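Local coordinates for tumor necrosis factor receptor superfamily member 16 (Rattus norvegicus, PDB 4F42), which serves as a low-affinity receptor for nerve growth factor and other neurotrophins, probably relaying their signal into the cell through its intracellular death domain, at residues Glu15-Leu20 and Cys47-Leu52; Asp23-Leu28 and Ser41-Ala46; Ala54-Gln59 and Leu64-Ala69. All coordinates share one frame; numbering follows the deposited sequence.

Contact 1: residues Glu15-Leu20 and Cys47-Leu52; sequences EVEKLL and CPVRAL. With MNB (5-mercapto-2-nitro-benzoic acid), chain B.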
loop_
_atom_site.group_PDB
_atom_site.type_symbol
_atom_site.label_atom_id
_atom_site.label_comp_id
_atom_site.label_asym_id
_atom_site.label_seq_id
_atom_site.Cartn_x
_atom_site.Cartn_y
_atom_site.Cartn_z
ATOM N N GLU A 15 -4.753 9.092 3.489
ATOM C CA GLU A 15 -6.041 8.475 3.146
ATOM C C GLU A 15 -5.830 7.003 2.764
ATOM O O GLU A 15 -6.493 6.110 3.290
ATOM C CB GLU A 15 -6.739 9.223 2.001
ATOM C CG GLU A 15 -7.297 10.611 2.352
ATOM C CD GLU A 15 -7.554 11.482 1.100
ATOM O OE1 GLU A 15 -7.867 10.914 0.011
ATOM O OE2 GLU A 15 -7.438 12.733 1.208
ATOM N N VAL A 16 -4.890 6.766 1.856
ATOM C CA VAL A 16 -4.479 5.416 1.472
ATOM C C VAL A 16 -4.155 4.573 2.717
ATOM O O VAL A 16 -4.705 3.481 2.888
ATOM C CB VAL A 16 -3.275 5.457 0.488
ATOM C CG1 VAL A 16 -2.742 4.069 0.216
ATOM C CG2 VAL A 16 -3.670 6.140 -0.815
ATOM N N GLU A 17 -3.292 5.101 3.587
ATOM C CA GLU A 17 -2.881 4.417 4.820
ATOM C C GLU A 17 -4.057 4.071 5.733
ATOM O O GLU A 17 -4.100 2.990 6.316
ATOM C CB GLU A 17 -1.880 5.271 5.599
ATOM C CG GLU A 17 -0.463 5.224 5.063
ATOM C CD GLU A 17 0.419 6.311 5.650
ATOM O OE1 GLU A 17 0.108 6.802 6.749
ATOM O OE2 GLU A 17 1.424 6.678 5.008
ATOM N N LYS A 18 -5.000 5.002 5.855
ATOM C CA LYS A 18 -6.183 4.817 6.691
ATOM C C LYS A 18 -7.009 3.635 6.203
ATOM O O LYS A 18 -7.492 2.850 7.000
ATOM C CB LYS A 18 -7.035 6.087 6.711
ATOM C CG LYS A 18 -8.082 6.133 7.829
ATOM C CD LYS A 18 -7.541 6.817 9.086
ATOM C CE LYS A 18 -8.638 7.020 10.137
ATOM N NZ LYS A 18 -9.565 8.141 9.788
ATOM N N LEU A 19 -7.146 3.509 4.889
ATOM C CA LEU A 19 -7.980 2.469 4.289
ATOM C C LEU A 19 -7.335 1.096 4.353
ATOM O O LEU A 19 -8.022 0.075 4.240
ATOM C CB LEU A 19 -8.342 2.832 2.836
ATOM C CG LEU A 19 -9.342 3.984 2.697
ATOM C CD1 LEU A 19 -9.359 4.508 1.272
ATOM C CD2 LEU A 19 -10.745 3.570 3.149
ATOM N N LEU A 20 -6.014 1.083 4.535
ATOM C CA LEU A 20 -5.252 -0.162 4.626
ATOM C C LEU A 20 -5.027 -0.628 6.069
ATOM O O LEU A 20 -4.212 -1.522 6.323
ATOM C CB LEU A 20 -3.927 -0.038 3.872
ATOM C CG LEU A 20 -4.017 0.323 2.386
ATOM C CD1 LEU A 20 -2.631 0.599 1.809
ATOM C CD2 LEU A 20 -4.736 -0.752 1.601
ATOM N N CYS A 47 4.277 2.728 12.380
ATOM C CA CYS A 47 3.288 2.679 11.306
ATOM C C CYS A 47 3.674 1.630 10.273
ATOM O O CYS A 47 4.406 1.927 9.329
ATOM C CB CYS A 47 3.153 4.048 10.655
ATOM S SG CYS A 47 2.969 5.390 11.860
ATOM N N PRO A 48 3.191 0.390 10.453
ATOM C CA PRO A 48 3.566 -0.696 9.550
ATOM C C PRO A 48 3.161 -0.437 8.095
ATOM O O PRO A 48 3.959 -0.698 7.193
ATOM C CB PRO A 48 2.838 -1.908 10.129
ATOM C CG PRO A 48 2.604 -1.561 11.563
ATOM C CD PRO A 48 2.345 -0.088 11.562
ATOM N N VAL A 49 1.956 0.086 7.873
ATOM C CA VAL A 49 1.501 0.410 6.518
ATOM C C VAL A 49 2.432 1.432 5.858
ATOM O O VAL A 49 2.938 1.204 4.763
ATOM C CB VAL A 49 0.046 0.964 6.481
ATOM C CG1 VAL A 49 -0.517 0.817 5.086
ATOM C CG2 VAL A 49 -0.859 0.242 7.492
ATOM N N ARG A 50 2.656 2.554 6.537
ATOM C CA ARG A 50 3.539 3.600 6.028
ATOM C C ARG A 50 4.955 3.079 5.746
ATOM O O ARG A 50 5.549 3.404 4.713
ATOM C CB ARG A 50 3.592 4.768 7.007
ATOM C CG ARG A 50 4.549 5.877 6.602
ATOM C CD ARG A 50 4.433 7.036 7.559
ATOM N NE ARG A 50 3.091 7.620 7.549
ATOM C CZ ARG A 50 2.685 8.602 8.353
ATOM N NH1 ARG A 50 3.513 9.128 9.259
ATOM N NH2 ARG A 50 1.438 9.062 8.248
ATOM N N ALA A 51 5.479 2.277 6.672
ATOM C CA ALA A 51 6.796 1.649 6.519
ATOM C C ALA A 51 6.861 0.730 5.291
ATOM O O ALA A 51 7.846 0.749 4.559
ATOM C CB ALA A 51 7.177 0.884 7.797
ATOM N N LEU A 52 5.803 -0.045 5.067
ATOM C CA LEU A 52 5.726 -0.966 3.938
ATOM C C LEU A 52 5.752 -0.214 2.626
ATOM O O LEU A 52 6.546 -0.520 1.745
ATOM C CB LEU A 52 4.454 -1.812 4.005
ATOM C CG LEU A 52 4.189 -2.648 2.746
ATOM C CD1 LEU A 52 4.827 -4.014 2.871
ATOM C CD2 LEU A 52 2.696 -2.772 2.497
HETATM C C6 MNB B . -1.480 4.899 11.820
HETATM C C1 MNB B . -2.456 5.324 10.924
HETATM C C2 MNB B . -2.109 6.338 9.869
HETATM C C3 MNB B . -0.795 6.812 9.838
HETATM C C4 MNB B . 0.142 6.351 10.761
HETATM C C5 MNB B . -0.190 5.408 11.738
HETATM S S5 MNB B . 0.985 4.891 12.855
HETATM C C10 MNB B . -3.819 4.726 11.079
HETATM O O12 MNB B . -4.781 5.467 11.367
HETATM O O11 MNB B . -3.950 3.490 10.932
HETATM N N7 MNB B . -3.042 6.831 8.917
HETATM O O9 MNB B . -2.852 7.892 8.318
HETATM O O8 MNB B . -4.063 6.212 8.674
#

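Contact 2: residues Asp23-Leu28 and Ser41-Ala46; sequences DTWRHL and SFTHEA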
loop_
_atom_site.group_PDB
_atom_site.type_symbol
_atom_site.label_atom_id
_atom_site.label_comp_id
_atom_site.label_asym_id
_atom_site.label_seq_id
_atom_site.Cartn_x
_atom_site.Cartn_y
_atom_site.Cartn_z
ATOM N N ASP A 23 -5.705 -5.578 8.983
ATOM C CA ASP A 23 -4.792 -6.493 8.302
ATOM C C ASP A 23 -4.706 -6.289 6.788
ATOM O O ASP A 23 -3.973 -7.007 6.107
ATOM C CB ASP A 23 -5.151 -7.947 8.614
ATOM C CG ASP A 23 -5.111 -8.252 10.108
ATOM O OD1 ASP A 23 -4.019 -8.150 10.724
ATOM O OD2 ASP A 23 -6.186 -8.600 10.657
ATOM N N THR A 24 -5.429 -5.309 6.261
ATOM C CA THR A 24 -5.458 -5.082 4.816
ATOM C C THR A 24 -4.055 -4.853 4.228
ATOM O O THR A 24 -3.749 -5.337 3.131
ATOM C CB THR A 24 -6.420 -3.937 4.440
ATOM O OG1 THR A 24 -7.647 -4.089 5.166
ATOM C CG2 THR A 24 -6.730 -3.970 2.961
ATOM N N TRP A 25 -3.196 -4.150 4.970
ATOM C CA TRP A 25 -1.824 -3.895 4.521
ATOM C C TRP A 25 -1.034 -5.195 4.347
ATOM O O TRP A 25 -0.225 -5.317 3.421
ATOM C CB TRP A 25 -1.097 -2.925 5.461
ATOM C CG TRP A 25 -0.756 -3.491 6.805
ATOM C CD1 TRP A 25 -1.578 -3.578 7.888
ATOM C CD2 TRP A 25 0.502 -4.055 7.210
ATOM N NE1 TRP A 25 -0.916 -4.155 8.941
ATOM C CE2 TRP A 25 0.364 -4.453 8.554
ATOM C CE3 TRP A 25 1.732 -4.254 6.567
ATOM C CZ2 TRP A 25 1.408 -5.044 9.270
ATOM C CZ3 TRP A 25 2.766 -4.845 7.277
ATOM C CH2 TRP A 25 2.597 -5.235 8.613
ATOM N N ARG A 26 -1.281 -6.160 5.231
ATOM C CA ARG A 26 -0.678 -7.495 5.109
ATOM C C ARG A 26 -1.127 -8.209 3.825
ATOM O O ARG A 26 -0.308 -8.763 3.099
ATOM C CB ARG A 26 -0.978 -8.349 6.347
ATOM C CG ARG A 26 -0.557 -7.696 7.675
ATOM C CD ARG A 26 -0.763 -8.624 8.868
ATOM N NE ARG A 26 -0.002 -9.859 8.674
ATOM C CZ ARG A 26 1.184 -10.119 9.226
ATOM N NH1 ARG A 26 1.757 -9.244 10.051
ATOM N NH2 ARG A 26 1.790 -11.267 8.960
ATOM N N HIS A 27 -2.425 -8.172 3.542
ATOM C CA HIS A 27 -2.973 -8.800 2.338
ATOM C C HIS A 27 -2.361 -8.157 1.094
ATOM O O HIS A 27 -1.924 -8.851 0.173
ATOM C CB HIS A 27 -4.510 -8.701 2.314
ATOM C CG HIS A 27 -5.163 -9.066 3.618
ATOM N ND1 HIS A 27 -6.316 -8.461 4.069
ATOM C CD2 HIS A 27 -4.807 -9.959 4.575
ATOM C CE1 HIS A 27 -6.652 -8.978 5.240
ATOM N NE2 HIS A 27 -5.754 -9.890 5.566
ATOM N N LEU A 28 -2.306 -6.826 1.101
ATOM C CA LEU A 28 -1.716 -6.055 0.005
ATOM C C LEU A 28 -0.233 -6.356 -0.178
ATOM O O LEU A 28 0.228 -6.571 -1.302
ATOM C CB LEU A 28 -1.933 -4.559 0.231
ATOM C CG LEU A 28 -1.231 -3.572 -0.692
ATOM C CD1 LEU A 28 -1.776 -3.693 -2.103
ATOM C CD2 LEU A 28 -1.438 -2.170 -0.162
ATOM N N SER A 41 8.236 -8.288 9.670
ATOM C CA SER A 41 9.302 -7.352 10.018
ATOM C C SER A 41 8.816 -5.905 10.135
ATOM O O SER A 41 9.449 -5.095 10.827
ATOM C CB SER A 41 10.453 -7.432 9.015
ATOM O OG SER A 41 10.282 -6.508 7.946
ATOM N N PHE A 42 7.706 -5.577 9.466
ATOM C CA PHE A 42 7.196 -4.196 9.465
ATOM C C PHE A 42 6.325 -3.927 10.672
ATOM O O PHE A 42 6.019 -2.775 10.974
ATOM C CB PHE A 42 6.424 -3.861 8.179
ATOM C CG PHE A 42 7.298 -3.687 6.966
ATOM C CD1 PHE A 42 8.117 -2.574 6.831
ATOM C CD2 PHE A 42 7.291 -4.631 5.950
ATOM C CE1 PHE A 42 8.942 -2.413 5.707
ATOM C CE2 PHE A 42 8.098 -4.474 4.820
ATOM C CZ PHE A 42 8.926 -3.367 4.702
ATOM N N THR A 43 5.927 -4.991 11.363
ATOM C CA THR A 43 5.093 -4.858 12.551
ATOM C C THR A 43 5.857 -4.209 13.702
ATOM O O THR A 43 5.255 -3.757 14.671
ATOM C CB THR A 43 4.518 -6.211 13.021
ATOM O OG1 THR A 43 5.572 -7.045 13.526
ATOM C CG2 THR A 43 3.785 -6.913 11.877
ATOM N N HIS A 44 7.181 -4.164 13.570
ATOM C CA HIS A 44 8.069 -3.520 14.535
ATOM C C HIS A 44 8.077 -2.008 14.401
ATOM O O HIS A 44 8.580 -1.305 15.279
ATOM C CB HIS A 44 9.479 -4.094 14.420
ATOM C CG HIS A 44 9.545 -5.527 14.833
ATOM N ND1 HIS A 44 9.975 -5.920 16.079
ATOM C CD2 HIS A 44 9.149 -6.654 14.195
ATOM C CE1 HIS A 44 9.875 -7.235 16.180
ATOM N NE2 HIS A 44 9.372 -7.702 15.051
ATOM N N GLU A 45 7.502 -1.512 13.314
ATOM C CA GLU A 45 7.432 -0.085 13.090
ATOM C C GLU A 45 6.220 0.489 13.802
ATOM O O GLU A 45 5.273 -0.239 14.100
ATOM C CB GLU A 45 7.377 0.222 11.595
ATOM C CG GLU A 45 8.516 -0.364 10.803
ATOM C CD GLU A 45 9.878 0.153 11.232
ATOM O OE1 GLU A 45 9.968 1.295 11.748
ATOM O OE2 GLU A 45 10.867 -0.594 11.045
ATOM N N ALA A 46 6.268 1.789 14.092
ATOM C CA ALA A 46 5.118 2.502 14.657
ATOM C C ALA A 46 3.957 2.506 13.656
ATOM O O ALA A 46 2.806 2.306 14.035
ATOM C CB ALA A 46 5.503 3.929 15.056
#

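Contact 3: residues Ala54-Gln59 and Leu64-Ala69; sequences ASWGAQ and LDALLA. With MNB (5-mercapto-2-nitro-benzoic acid), chain C.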
loop_
_atom_site.group_PDB
_atom_site.type_symbol
_atom_site.label_atom_id
_atom_site.label_comp_id
_atom_site.label_asym_id
_atom_site.label_seq_id
_atom_site.Cartn_x
_atom_site.Cartn_y
_atom_site.Cartn_z
ATOM N N ALA A 54 6.636 2.899 2.035
ATOM C CA ALA A 54 7.885 3.649 1.875
ATOM C C ALA A 54 8.977 2.753 1.309
ATOM O O ALA A 54 9.774 3.187 0.474
ATOM C CB ALA A 54 8.331 4.228 3.203
ATOM N N SER A 55 9.014 1.511 1.785
ATOM C CA SER A 55 9.935 0.501 1.283
ATOM C C SER A 55 9.574 0.142 -0.162
ATOM O O SER A 55 10.401 0.301 -1.064
ATOM C CB SER A 55 9.909 -0.736 2.188
ATOM O OG SER A 55 10.434 -1.879 1.531
ATOM N N TRP A 56 8.340 -0.329 -0.371
ATOM C CA TRP A 56 7.815 -0.637 -1.710
ATOM C C TRP A 56 8.014 0.538 -2.677
ATOM O O TRP A 56 8.538 0.367 -3.779
ATOM C CB TRP A 56 6.326 -1.022 -1.629
ATOM C CG TRP A 56 5.674 -1.230 -2.968
ATOM C CD1 TRP A 56 5.845 -2.303 -3.808
ATOM C CD2 TRP A 56 4.760 -0.346 -3.627
ATOM N NE1 TRP A 56 5.094 -2.138 -4.943
ATOM C CE2 TRP A 56 4.420 -0.945 -4.862
ATOM C CE3 TRP A 56 4.193 0.889 -3.297
ATOM C CZ2 TRP A 56 3.531 -0.344 -5.766
ATOM C CZ3 TRP A 56 3.316 1.489 -4.194
ATOM C CH2 TRP A 56 2.989 0.873 -5.412
ATOM N N GLY A 57 7.613 1.726 -2.227
ATOM C CA GLY A 57 7.666 2.959 -3.010
ATOM C C GLY A 57 9.041 3.371 -3.491
ATOM O O GLY A 57 9.164 4.255 -4.350
ATOM N N ALA A 58 10.073 2.730 -2.942
ATOM C CA ALA A 58 11.459 2.998 -3.340
ATOM C C ALA A 58 11.747 2.612 -4.797
ATOM O O ALA A 58 12.543 3.285 -5.466
ATOM C CB ALA A 58 12.442 2.306 -2.397
ATOM N N GLN A 59 11.105 1.544 -5.282
ATOM C CA GLN A 59 11.290 1.079 -6.666
ATOM C C GLN A 59 10.699 2.066 -7.667
ATOM O O GLN A 59 9.872 2.910 -7.309
ATOM C CB GLN A 59 10.643 -0.286 -6.882
ATOM C CG GLN A 59 10.829 -1.280 -5.748
ATOM C CD GLN A 59 9.639 -2.219 -5.608
ATOM O OE1 GLN A 59 8.514 -1.884 -6.004
ATOM N NE2 GLN A 59 9.877 -3.400 -5.041
ATOM N N LEU A 64 1.105 4.745 -8.378
ATOM C CA LEU A 64 -0.252 4.681 -7.851
ATOM C C LEU A 64 -1.086 3.597 -8.540
ATOM O O LEU A 64 -1.782 2.834 -7.868
ATOM C CB LEU A 64 -0.949 6.036 -7.948
ATOM C CG LEU A 64 -2.387 6.102 -7.411
ATOM C CD1 LEU A 64 -2.497 5.706 -5.931
ATOM C CD2 LEU A 64 -2.972 7.469 -7.643
ATOM N N ASP A 65 -1.002 3.523 -9.867
ATOM C CA ASP A 65 -1.778 2.547 -10.630
ATOM C C ASP A 65 -1.389 1.098 -10.331
ATOM O O ASP A 65 -2.249 0.223 -10.287
ATOM C CB ASP A 65 -1.787 2.850 -12.139
ATOM C CG ASP A 65 -0.416 3.184 -12.699
ATOM O OD1 ASP A 65 0.194 2.320 -13.362
ATOM O OD2 ASP A 65 0.047 4.326 -12.507
ATOM N N ALA A 66 -0.094 0.861 -10.116
ATOM C CA ALA A 66 0.397 -0.439 -9.672
ATOM C C ALA A 66 -0.203 -0.792 -8.319
ATOM O O ALA A 66 -0.566 -1.943 -8.065
ATOM C CB ALA A 66 1.910 -0.442 -9.590
ATOM N N LEU A 67 -0.311 0.203 -7.449
ATOM C CA LEU A 67 -0.938 0.000 -6.149
ATOM C C LEU A 67 -2.424 -0.317 -6.313
ATOM O O LEU A 67 -2.926 -1.300 -5.750
ATOM C CB LEU A 67 -0.758 1.227 -5.254
ATOM C CG LEU A 67 -1.469 1.166 -3.903
ATOM C CD1 LEU A 67 -1.018 -0.050 -3.109
ATOM C CD2 LEU A 67 -1.203 2.438 -3.129
ATOM N N LEU A 68 -3.111 0.525 -7.082
ATOM C CA LEU A 68 -4.524 0.331 -7.379
ATOM C C LEU A 68 -4.772 -1.046 -8.012
ATOM O O LEU A 68 -5.697 -1.753 -7.598
ATOM C CB LEU A 68 -5.037 1.483 -8.254
ATOM C CG LEU A 68 -5.732 2.697 -7.599
ATOM C CD1 LEU A 68 -5.284 3.019 -6.179
ATOM C CD2 LEU A 68 -5.690 3.957 -8.455
ATOM N N ALA A 69 -3.932 -1.440 -8.972
ATOM C CA ALA A 69 -3.990 -2.789 -9.571
ATOM C C ALA A 69 -3.885 -3.902 -8.518
ATOM O O ALA A 69 -4.674 -4.852 -8.534
ATOM C CB ALA A 69 -2.905 -2.967 -10.615
HETATM C C6 MNB C . -6.912 9.087 -7.900
HETATM C C1 MNB C . -6.052 9.563 -6.913
HETATM C C2 MNB C . -5.657 8.650 -5.787
HETATM C C3 MNB C . -6.159 7.351 -5.775
HETATM C C4 MNB C . -7.013 6.929 -6.783
HETATM C C5 MNB C . -7.384 7.776 -7.824
HETATM S S5 MNB C . -8.426 7.170 -9.015
HETATM C C10 MNB C . -5.566 10.979 -7.008
HETATM O O12 MNB C . -6.284 11.866 -6.509
HETATM O O11 MNB C . -4.482 11.249 -7.574
HETATM N N7 MNB C . -4.787 9.035 -4.748
HETATM O O9 MNB C . -4.680 8.347 -3.746
HETATM O O8 MNB C . -4.105 10.043 -4.832
#

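Contact 1: residues Glu15-Leu20 and Cys47-Leu52
The guanidinium of Arg50 has the Glu17 carboxylate at its edge, and a corner of the ring of a bound 5-mercapto-2-nitro-benzoic acid (MNB) reaches over one face: C4 is 3.9 Å above the plane, displaced toward the rim. The grip on Glu17 is side-on. Arg50 NE reaches Glu17 OE2 at 3.2 Å in a fairly straight bond (163°), lying near the guanidinium plane, while Arg50 NH2 meets the syn lone pair of Glu17 OE1 at 3.0 Å. Arg50 NE also donates to that same OE1, less directly, so this oxygen takes two N-H groups. The two flat groups are far from coplanar, turned 52° against each other.

Arg50 leaves its helix extended and bends only at chi3 (-62°), which swings the guanidinium back toward helix 10-19, where NH2 also forms a salt bridge with Glu14. Glu17, extended beyond CG, comes forward to meet it; the buried carboxylate is probably stabilised in its charged form by this partner, which lies nearer the surface. MNB lies against this ion pair, with its C3 3.2 Å from Glu17 OE1 and its nitro oxygen O8 3.2 Å from the backbone N of Lys18.

Farther inward the chemistry turns apolar. Val49 CG1 packs on Leu20 CB at 3.7 Å and on Leu20 CD1 at 3.9 Å; Trp25 also packs on Val49, and Leu28 and Leu71 on Leu20. An apolar seam edged by a salt bridge thus joins helices 10-19 and 48-56 in the six-helix bundle of the death-domain fold.

Contact 2: residues Asp23-Leu28 and Ser41-Ala46
Trp25 presents the six-membered side of its indole to the 41-46 loop, where Thr43 CG2 sits at the ring edge, in plane, 3.9 Å from Trp25 CH2. The indole gets there through an unusual rotamer for a helix: chi1 of 71° sets CG between the backbone N and the carbonyl carbon. The neighbouring ring atom, Trp25 CZ3, lies 3.9 Å from Phe42 CB. Only the base of Phe42 takes part here, because its ring turns off toward Tyr34 and Ala51.

Arg26 folds against its neighbour, its CG lying 3.5 Å above the centre of the Trp25 ring. A bend at chi3 (58°) then carries the guanidinium forward, and Thr43 CG2 meets its edge 3.6 Å from Arg26 NH1. In this way helix 24-32 of the death-domain bundle is joined to the loop that leads from helix 36-41 into helix 48-56, with Ile39, Pro48 and Val49 also packing on the indole.

Polar ends are held from just before the loop. Arg26 NH2 forms a salt bridge with Asp40 OD1, and Thr43 OG1 is hydrogen-bonded to the backbone O of the same Asp40; the latter bond helps to hold the threonine's rotation, with its methyl toward Trp25 and Arg26.

Contact 3: residues Ala54-Gln59 and Leu64-Ala69
Two consecutive helices of the death-domain bundle, 48-56 and 64-73, meet here through the side chain of Trp56. The far end of the indole does the touching. Trp56 CH2 lies 3.8 Å from Leu67 CB and 3.9 Å from the backbone N of Leu67, so the ring presses on the helix itself as much as on a side chain. Beside it, Ala66 CB sits at the ring edge, near its plane, 4.2 Å from Trp56 CZ2. With CG trans to the backbone N (chi1 175°), the indole of Trp56 extends toward helix 64-73.

Trp56 also begins a type I beta turn that runs to Gln59 and is closed by a bond from Gln59 N to Trp56 O of 3.2 Å. The turn redirects the chain toward the loop before helix 64-73. At the start of the second helix, Ala66 N is hydrogen-bonded to Thr63 OG1. In the six-helix bundle of the death domain the buried indole is a junction: Tyr5, Leu32, Tyr34 and Ala62 pack on it too, while Leu67 reaches Leu28 and Tyr5.

Helix 64-73 turns a different side to a bound MNB. Leu64 CD2 lies over the face of its aromatic ring, 3.5 Å from C2, and Leu68 CD2 comes in nearer the rim, 3.7 Å from C4, in a pocket that Leu8, Val16, Leu83 and Cys84 help to line. One turn apart on the helix, these two leucines are also tied by the backbone bond from Leu68 N to Leu64 O. Lys12 NZ adds a hydrogen bond to the ligand.

Overall arrangement
Contacts 1 and 3 are buried and share helix 48-56, tying its beginning to helix 10-19 and its end to helix 64-73; their centres lie about 12 Å apart, on opposite sides of the chain's centre. Contact 2 is only partly buried and joins helix 24-32 to a loop. Chemistry follows place: contact 3 is purely apolar across its segments, contact 1 pairs an apolar interior with a salt bridge nearer the surface, and contact 2 mixes an indole with a threonine methyl and an arginine. Leu28 and Val16 connect the three, each packing on Leu67. Different MNB molecules lie beside contacts 1 and 3, against an ion pair and against leucines respectively.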